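Side-chain contacts in cell wall surface anchor family protein (Streptococcus agalactiae, PDB 3PHS), which forms the minor pilin GBS52 of the bacterial pilus and mediates adhesion to lung epithelial cells through an IgG-like domain: residues Gln48-Lys53 and Ala62-Leu67; Thr70-Gln75 and Tyr101-Lys106. All blocks are in the same frame, centred on the assembly; numbering follows the deposited sequence.

Contact 1 of 2, residues Gln48-Lys53 and Ala62-Leu67; sequences QLYQLK and AHWNSL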
ATOM      1  N   GLN A  48       0.575 -11.144 -12.371  1.00 12.02           N
ATOM      2  CA  GLN A  48       0.651 -12.589 -12.328  1.00 12.70           C
ATOM      3  C   GLN A  48      -0.745 -13.172 -12.354  1.00 12.99           C
ATOM      4  O   GLN A  48      -1.649 -12.649 -11.707  1.00 12.85           O
ATOM      5  CB  GLN A  48       1.410 -13.050 -11.090  1.00 11.98           C
ATOM      6  CG  GLN A  48       2.825 -12.589 -11.161  1.00 13.62           C
ATOM      7  CD  GLN A  48       3.666 -12.999  -9.991  1.00 18.39           C
ATOM      8  OE1 GLN A  48       4.901 -12.925 -10.071  1.00 21.54           O
ATOM      9  NE2 GLN A  48       3.036 -13.424  -8.903  1.00 14.02           N
ATOM     10  N   LEU A  49      -0.884 -14.280 -13.080  1.00 12.79           N
ATOM     11  CA  LEU A  49      -2.146 -14.992 -13.190  1.00 13.22           C
ATOM     12  C   LEU A  49      -1.957 -16.421 -12.701  1.00 13.27           C
ATOM     13  O   LEU A  49      -1.090 -17.133 -13.207  1.00 13.77           O
ATOM     14  CB  LEU A  49      -2.667 -14.937 -14.642  1.00 13.89           C
ATOM     15  CG  LEU A  49      -3.515 -13.743 -15.122  1.00 15.89           C
ATOM     16  CD1 LEU A  49      -4.908 -13.807 -14.559  1.00 19.80           C
ATOM     17  CD2 LEU A  49      -2.919 -12.363 -14.834  1.00 19.01           C
ATOM     18  N   TYR A  50      -2.764 -16.821 -11.714  1.00 12.88           N
ATOM     19  CA  TYR A  50      -2.679 -18.137 -11.075  1.00 13.29           C
ATOM     20  C   TYR A  50      -3.851 -18.986 -11.549  1.00 13.30           C
ATOM     21  O   TYR A  50      -5.010 -18.638 -11.327  1.00 13.35           O
ATOM     22  CB  TYR A  50      -2.659 -17.990  -9.555  1.00 13.16           C
ATOM     23  CG  TYR A  50      -1.360 -17.370  -9.098  1.00 15.06           C
ATOM     24  CD1 TYR A  50      -1.165 -15.986  -9.152  1.00 14.33           C
ATOM     25  CD2 TYR A  50      -0.299 -18.175  -8.699  1.00 15.39           C
ATOM     26  CE1 TYR A  50       0.050 -15.418  -8.759  1.00 16.06           C
ATOM     27  CE2 TYR A  50       0.921 -17.620  -8.314  1.00 14.80           C
ATOM     28  CZ  TYR A  50       1.078 -16.248  -8.331  1.00 15.67           C
ATOM     29  OH  TYR A  50       2.290 -15.734  -7.969  1.00 16.42           O
ATOM     30  N   GLN A  51      -3.533 -20.059 -12.268  1.00 13.42           N
ATOM     31  CA  GLN A  51      -4.553 -20.978 -12.768  1.00 14.26           C
ATOM     32  C   GLN A  51      -5.100 -21.824 -11.608  1.00 13.60           C
ATOM     33  O   GLN A  51      -4.352 -22.586 -10.993  1.00 12.78           O
ATOM     34  CB  GLN A  51      -3.895 -21.890 -13.793  1.00 14.38           C
ATOM     35  CG  GLN A  51      -4.803 -22.699 -14.677  1.00 17.48           C
ATOM     36  CD  GLN A  51      -3.925 -23.469 -15.657  1.00 19.05           C
ATOM     37  OE1 GLN A  51      -3.715 -23.042 -16.788  1.00 23.57           O
ATOM     38  NE2 GLN A  51      -3.321 -24.524 -15.184  1.00 21.15           N
ATOM     39  N   LEU A  52      -6.393 -21.697 -11.317  1.00 12.93           N
ATOM     40  CA  LEU A  52      -6.992 -22.445 -10.197  1.00 12.64           C
ATOM     41  C   LEU A  52      -7.007 -23.950 -10.455  1.00 13.31           C
ATOM     42  O   LEU A  52      -7.185 -24.381 -11.590  1.00 12.38           O
ATOM     43  CB  LEU A  52      -8.416 -21.964  -9.894  1.00 12.87           C
ATOM     44  CG  LEU A  52      -8.552 -20.817  -8.897  1.00 11.72           C
ATOM     45  CD1 LEU A  52      -7.834 -19.552  -9.401  1.00 12.84           C
ATOM     46  CD2 LEU A  52     -10.015 -20.541  -8.606  1.00 11.36           C
ATOM     47  N   LYS A  53      -6.780 -24.720  -9.394  1.00 14.30           N
ATOM     48  CA  LYS A  53      -6.928 -26.181  -9.450  1.00 16.62           C
ATOM     49  C   LYS A  53      -8.319 -26.614  -9.030  1.00 16.57           C
ATOM     50  O   LYS A  53      -8.786 -27.673  -9.441  1.00 17.50           O
ATOM     51  CB  LYS A  53      -5.890 -26.861  -8.553  1.00 17.20           C
ATOM     52  CG  LYS A  53      -4.457 -26.675  -9.017  1.00 21.48           C
ATOM     53  CD  LYS A  53      -3.474 -27.514  -8.184  1.00 26.86           C
ATOM     54  CE  LYS A  53      -3.003 -28.761  -8.928  1.00 30.87           C
ATOM     55  NZ  LYS A  53      -4.108 -29.587  -9.533  1.00 34.92           N
ATOM     56  N   ALA A  62     -12.459 -14.142  -2.128  1.00 15.12           N
ATOM     57  CA  ALA A  62     -11.971 -13.922  -0.758  1.00 15.28           C
ATOM     58  C   ALA A  62     -10.933 -14.972  -0.367  1.00 15.36           C
ATOM     59  O   ALA A  62      -9.959 -14.658   0.309  1.00 14.66           O
ATOM     60  CB  ALA A  62     -13.146 -13.920   0.244  1.00 15.60           C
ATOM     61  N   HIS A  63     -11.154 -16.220  -0.775  1.00 15.42           N
ATOM     62  CA  HIS A  63     -10.196 -17.273  -0.499  1.00 16.37           C
ATOM     63  C   HIS A  63      -8.822 -16.953  -1.072  1.00 15.43           C
ATOM     64  O   HIS A  63      -7.808 -17.054  -0.382  1.00 15.48           O
ATOM     65  CB  HIS A  63     -10.659 -18.629  -1.034  1.00 17.03           C
ATOM     66  CG  HIS A  63      -9.613 -19.688  -0.901  1.00 20.78           C
ATOM     67  ND1 HIS A  63      -9.187 -20.153   0.327  1.00 23.82           N
ATOM     68  CD2 HIS A  63      -8.857 -20.322  -1.828  1.00 22.92           C
ATOM     69  CE1 HIS A  63      -8.241 -21.062   0.144  1.00 25.14           C
ATOM     70  NE2 HIS A  63      -8.026 -21.184  -1.154  1.00 23.59           N
ATOM     71  N   TRP A  64      -8.804 -16.574  -2.341  1.00 14.47           N
ATOM     72  CA  TRP A  64      -7.561 -16.262  -3.029  1.00 14.36           C
ATOM     73  C   TRP A  64      -6.913 -14.986  -2.498  1.00 14.49           C
ATOM     74  O   TRP A  64      -5.704 -14.943  -2.359  1.00 13.71           O
ATOM     75  CB  TRP A  64      -7.790 -16.256  -4.551  1.00 14.14           C
ATOM     76  CG  TRP A  64      -7.781 -17.679  -5.024  1.00 13.66           C
ATOM     77  CD1 TRP A  64      -8.810 -18.572  -4.976  1.00 14.70           C
ATOM     78  CD2 TRP A  64      -6.642 -18.397  -5.506  1.00 14.26           C
ATOM     79  NE1 TRP A  64      -8.387 -19.814  -5.425  1.00 14.85           N
ATOM     80  CE2 TRP A  64      -7.056 -19.731  -5.750  1.00 13.31           C
ATOM     81  CE3 TRP A  64      -5.316 -18.041  -5.761  1.00 13.60           C
ATOM     82  CZ2 TRP A  64      -6.187 -20.710  -6.262  1.00 15.13           C
ATOM     83  CZ3 TRP A  64      -4.442 -19.024  -6.278  1.00 16.01           C
ATOM     84  CH2 TRP A  64      -4.888 -20.336  -6.524  1.00 14.16           C
ATOM     85  N   ASN A  65      -7.727 -13.997  -2.125  1.00 14.62           N
ATOM     86  CA  ASN A  65      -7.215 -12.750  -1.541  1.00 15.75           C
ATOM     87  C   ASN A  65      -6.565 -12.952  -0.170  1.00 16.38           C
ATOM     88  O   ASN A  65      -5.752 -12.125   0.258  1.00 17.06           O
ATOM     89  CB  ASN A  65      -8.332 -11.713  -1.417  1.00 15.76           C
ATOM     90  CG  ASN A  65      -8.645 -10.998  -2.736  1.00 17.66           C
ATOM     91  OD1 ASN A  65      -7.824 -10.949  -3.654  1.00 19.75           O
ATOM     92  ND2 ASN A  65      -9.839 -10.410  -2.809  1.00 17.87           N
ATOM     93  N   SER A  66      -6.925 -14.049   0.501  1.00 17.16           N
ATOM     94  CA  SER A  66      -6.411 -14.381   1.851  1.00 17.41           C
ATOM     95  C   SER A  66      -5.029 -15.046   1.825  1.00 17.47           C
ATOM     96  O   SER A  66      -4.339 -15.092   2.844  1.00 17.42           O
ATOM     97  CB  SER A  66      -7.409 -15.283   2.596  1.00 17.77           C
ATOM     98  OG  SER A  66      -7.315 -16.643   2.178  1.00 20.08           O
ATOM     99  N   LEU A  67      -4.629 -15.550   0.657  1.00 17.00           N
ATOM    100  CA  LEU A  67      -3.372 -16.273   0.493  1.00 16.89           C
ATOM    101  C   LEU A  67      -2.167 -15.350   0.372  1.00 17.13           C
ATOM    102  O   LEU A  67      -2.248 -14.290  -0.260  1.00 16.62           O
ATOM    103  CB  LEU A  67      -3.426 -17.174  -0.739  1.00 17.13           C
ATOM    104  CG  LEU A  67      -4.578 -18.170  -0.798  1.00 17.30           C
ATOM    105  CD1 LEU A  67      -4.458 -19.002  -2.074  1.00 17.82           C
ATOM    106  CD2 LEU A  67      -4.585 -19.060   0.452  1.00 19.35           C
TER

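Contact 2 of 2, residues Thr70-Gln75 and Tyr101-Lys106; sequences TELKKQ and YGLAVK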
ATOM      1  N   THR A  70       3.457 -16.649  -1.801  1.00 16.90           N
ATOM      2  CA  THR A  70       3.979 -18.006  -2.032  1.00 17.03           C
ATOM      3  C   THR A  70       2.887 -19.050  -1.975  1.00 17.25           C
ATOM      4  O   THR A  70       2.980 -20.061  -2.670  1.00 18.47           O
ATOM      5  CB  THR A  70       5.156 -18.377  -1.073  1.00 16.46           C
ATOM      6  OG1 THR A  70       4.710 -18.323   0.291  1.00 16.82           O
ATOM      7  CG2 THR A  70       6.350 -17.422  -1.299  1.00 16.65           C
ATOM      8  N   GLU A  71       1.836 -18.800  -1.195  1.00 16.88           N
ATOM      9  CA  GLU A  71       0.690 -19.724  -1.115  1.00 17.56           C
ATOM     10  C   GLU A  71      -0.087 -19.822  -2.441  1.00 17.28           C
ATOM     11  O   GLU A  71      -0.654 -20.879  -2.765  1.00 16.77           O
ATOM     12  CB  GLU A  71      -0.262 -19.335   0.029  1.00 18.57           C
ATOM     13  CG  GLU A  71       0.389 -19.471   1.410  1.00 20.74           C
ATOM     14  CD  GLU A  71      -0.535 -19.150   2.574  1.00 24.46           C
ATOM     15  OE1 GLU A  71      -1.373 -18.208   2.504  1.00 21.60           O
ATOM     16  OE2 GLU A  71      -0.397 -19.859   3.590  1.00 28.33           O
ATOM     17  N   LEU A  72      -0.099 -18.718  -3.185  1.00 16.07           N
ATOM     18  CA  LEU A  72      -0.761 -18.650  -4.492  1.00 16.24           C
ATOM     19  C   LEU A  72      -0.176 -19.742  -5.375  1.00 16.63           C
ATOM     20  O   LEU A  72      -0.908 -20.514  -5.995  1.00 16.74           O
ATOM     21  CB  LEU A  72      -0.553 -17.270  -5.134  1.00 15.54           C
ATOM     22  CG  LEU A  72      -1.174 -16.046  -4.432  1.00 16.43           C
ATOM     23  CD1 LEU A  72      -0.749 -14.753  -5.148  1.00 13.94           C
ATOM     24  CD2 LEU A  72      -2.705 -16.124  -4.363  1.00 13.88           C
ATOM     25  N   LYS A  73       1.151 -19.810  -5.404  1.00 17.65           N
ATOM     26  CA  LYS A  73       1.875 -20.804  -6.208  1.00 19.14           C
ATOM     27  C   LYS A  73       1.479 -22.237  -5.792  1.00 19.72           C
ATOM     28  O   LYS A  73       1.176 -23.096  -6.657  1.00 19.75           O
ATOM     29  CB  LYS A  73       3.389 -20.566  -6.068  1.00 19.24           C
ATOM     30  CG  LYS A  73       4.319 -21.593  -6.747  1.00 21.47           C
ATOM     31  CD  LYS A  73       4.272 -21.486  -8.256  1.00 24.78           C
ATOM     32  CE  LYS A  73       5.195 -22.506  -8.932  1.00 26.38           C
ATOM     33  NZ  LYS A  73       5.326 -22.212 -10.400  1.00 26.62           N
ATOM     34  N   LYS A  74       1.456 -22.467  -4.479  1.00 20.25           N
ATOM     35  CA  LYS A  74       1.124 -23.767  -3.894  1.00 21.74           C
ATOM     36  C   LYS A  74      -0.261 -24.260  -4.336  1.00 21.47           C
ATOM     37  O   LYS A  74      -0.436 -25.434  -4.657  1.00 21.51           O
ATOM     38  CB  LYS A  74       1.212 -23.677  -2.364  1.00 22.24           C
ATOM     39  CG  LYS A  74       1.106 -25.001  -1.605  1.00 25.60           C
ATOM     40  CD  LYS A  74       0.939 -24.766  -0.089  1.00 31.64           C
ATOM     41  CE  LYS A  74       2.083 -23.932   0.518  1.00 34.91           C
ATOM     42  NZ  LYS A  74       1.647 -23.118   1.705  1.00 38.24           N
ATOM     43  N   GLN A  75      -1.242 -23.363  -4.366  1.00 21.17           N
ATOM     44  CA  GLN A  75      -2.610 -23.754  -4.724  1.00 21.20           C
ATOM     45  C   GLN A  75      -2.934 -23.725  -6.229  1.00 21.01           C
ATOM     46  O   GLN A  75      -3.978 -24.239  -6.634  1.00 21.81           O
ATOM     47  CB  GLN A  75      -3.639 -22.933  -3.925  1.00 21.26           C
ATOM     48  CG  GLN A  75      -3.569 -23.222  -2.432  1.00 21.67           C
ATOM     49  CD  GLN A  75      -4.748 -22.712  -1.633  1.00 23.32           C
ATOM     50  OE1 GLN A  75      -5.883 -22.611  -2.128  1.00 23.86           O
ATOM     51  NE2 GLN A  75      -4.495 -22.427  -0.360  1.00 23.93           N
ATOM     52  N   TYR A 101      -6.821 -16.371 -11.062  1.00 10.76           N
ATOM     53  CA  TYR A 101      -6.729 -15.285 -10.113  1.00 11.44           C
ATOM     54  C   TYR A 101      -5.560 -14.426 -10.539  1.00 11.15           C
ATOM     55  O   TYR A 101      -4.435 -14.917 -10.641  1.00 11.91           O
ATOM     56  CB  TYR A 101      -6.472 -15.846  -8.722  1.00 10.79           C
ATOM     57  CG  TYR A 101      -6.248 -14.816  -7.638  1.00 11.41           C
ATOM     58  CD1 TYR A 101      -7.317 -14.074  -7.118  1.00 12.32           C
ATOM     59  CD2 TYR A 101      -4.970 -14.605  -7.113  1.00 11.06           C
ATOM     60  CE1 TYR A 101      -7.103 -13.143  -6.102  1.00 11.42           C
ATOM     61  CE2 TYR A 101      -4.749 -13.671  -6.096  1.00 11.69           C
ATOM     62  CZ  TYR A 101      -5.826 -12.958  -5.600  1.00 10.88           C
ATOM     63  OH  TYR A 101      -5.611 -12.051  -4.592  1.00 12.73           O
ATOM     64  N   GLY A 102      -5.827 -13.141 -10.743  1.00 10.76           N
ATOM     65  CA  GLY A 102      -4.821 -12.185 -11.189  1.00 10.66           C
ATOM     66  C   GLY A 102      -4.580 -11.088 -10.167  1.00 11.36           C
ATOM     67  O   GLY A 102      -5.504 -10.641  -9.503  1.00 11.51           O
ATOM     68  N   LEU A 103      -3.327 -10.661 -10.051  1.00 10.84           N
ATOM     69  CA  LEU A 103      -2.973  -9.562  -9.146  1.00 11.64           C
ATOM     70  C   LEU A 103      -1.755  -8.854  -9.693  1.00 10.65           C
ATOM     71  O   LEU A 103      -1.021  -9.421 -10.498  1.00 10.83           O
ATOM     72  CB  LEU A 103      -2.675 -10.093  -7.733  1.00 11.93           C
ATOM     73  CG  LEU A 103      -1.315 -10.730  -7.438  1.00 13.53           C
ATOM     74  CD1 LEU A 103      -1.151 -10.948  -5.950  1.00 15.58           C
ATOM     75  CD2 LEU A 103      -1.185 -12.052  -8.164  1.00 14.69           C
ATOM     76  N   ALA A 104      -1.545  -7.611  -9.276  1.00 10.61           N
ATOM     77  CA  ALA A 104      -0.282  -6.944  -9.549  1.00 10.97           C
ATOM     78  C   ALA A 104       0.670  -7.191  -8.387  1.00 11.67           C
ATOM     79  O   ALA A 104       0.262  -7.187  -7.208  1.00 12.36           O
ATOM     80  CB  ALA A 104      -0.485  -5.442  -9.746  1.00 10.70           C
ATOM     81  N   VAL A 105       1.936  -7.378  -8.728  1.00 12.27           N
ATOM     82  CA  VAL A 105       3.004  -7.630  -7.743  1.00 13.81           C
ATOM     83  C   VAL A 105       4.019  -6.486  -7.740  1.00 14.38           C
ATOM     84  O   VAL A 105       4.408  -5.964  -8.791  1.00 14.97           O
ATOM     85  CB  VAL A 105       3.725  -8.983  -8.022  1.00 14.47           C
ATOM     86  CG1 VAL A 105       4.886  -9.223  -7.029  1.00 15.45           C
ATOM     87  CG2 VAL A 105       2.741 -10.131  -7.943  1.00 14.54           C
ATOM     88  N   LYS A 106       4.453  -6.097  -6.547  1.00 14.88           N
ATOM     89  CA  LYS A 106       5.503  -5.084  -6.421  1.00 15.83           C
ATOM     90  C   LYS A 106       6.308  -5.367  -5.161  1.00 16.56           C
ATOM     91  O   LYS A 106       5.735  -5.657  -4.112  1.00 16.18           O
ATOM     92  CB  LYS A 106       4.889  -3.698  -6.314  1.00 16.86           C
ATOM     93  CG  LYS A 106       5.935  -2.587  -6.290  1.00 18.91           C
ATOM     94  CD  LYS A 106       5.322  -1.390  -5.632  1.00 25.04           C
ATOM     95  CE  LYS A 106       6.037  -0.143  -6.077  1.00 28.91           C
ATOM     96  NZ  LYS A 106       5.356   1.055  -5.498  1.00 33.20           N
TER

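Contact 1 of 2, residues Gln48-Lys53 and Ala62-Leu67
Leu52 lies over one face of the Trp64 indole. Its CD1 makes a CH-pi contact with the six-membered ring, 4.0 Å from the centroid and 24° off the normal, while Leu52 CG rests 3.5 Å from Trp64 CZ2 and CD2 reaches along to the pyrrole nitrogen. The two side chains run past each other in opposite directions, and the leucine meets the ring along its NE1-CE2-CZ2 side. The other face of the indole receives CD1 of Leu67, offset toward the rim. Trp64 holds CG anti to its carbonyl carbon (chi1 -80°), which carries the ring from the helix to the strand. Farther along the benzo rim, Trp64 CZ3 meets Tyr50 CB at 3.9 Å; the phenol ring turns away. In the helix backbone, the carbonyl of His63 is gripped twice from the same face of its plane: Ser66 OG binds His63 O at 2.6 Å, tilted 24° out of that plane, and Ser66 N adds a longer bond. Trp64 NE1 lies in plane at the edge of the His63 imidazole. Between these two segments the tryptophan links helix 60-65 to the sheet, within the helical connection between strands 46-52 and 76-83 of an Ig-like domain.

Contact 2 of 2, residues Thr70-Gln75 and Tyr101-Lys106
Tyr101 OH, at the far end of the ring that meets Leu72, donates a short hydrogen bond to Asn65 OD1, a side chain of the preceding helix 60-65. That bond satisfies the polar end of a buried side chain and, with the packing around the ring, helps to hold the phenol in place. With CG anti to the backbone N (chi1 176°), Tyr101 rises from strand 98-106 toward the helix, and Leu72 comes across it at about a right angle. The touching branch is CD2 of Leu72, 3.6 Å from Tyr101 CE2 and slightly farther from CD2 of the same ring. On the CD1 side, the Tyr101 ring meets Trp64, their planes inclined at about 40°. Helix 69-75 thus lies against the antiparallel sheet of the Ig-like domain, as the second of two short helices inserted between sheet strands, and Leu72 is its foothold on strand 98-106. The other branch of Leu72 serves the next inward-facing residue of that strand: Leu72 CD1 and Leu103 CD1 approach tip to tip at 3.9 Å, with Leu103 CD2 just beyond. Leu103 sets CG between its backbone N and carbonyl carbon (chi1 79°), a crowded position that brings both of its methyls within reach of Leu72 CD1. Tyr50 of the neighbouring strand packs against both leucines. Glu71 OE1 accepts a hydrogen bond from Thr68 N, just before the helix, and Gln75 N closes the last turn on Glu71 O at 3.0 Å.

In the fold
Both contacts seat a short helix on the same antiparallel sheet, contact 1 through helix 60-65 on strand 46-52 and contact 2 through helix 69-75 on the adjacent strand 98-106. Their centres lie about 6 Å apart, and the backbone bond from Tyr50 N to Tyr101 O joins the two strands. Both are buried, although Leu52 of contact 1 is partly exposed. Contact 1 is built round an indole face; contact 2 depends on the two methyls of one leucine. Neither has a hydrogen bond between its own segments. Polar links instead run from one contact to the other: His63 NE2 bonds Gln75 OE1, tying the successive helices together.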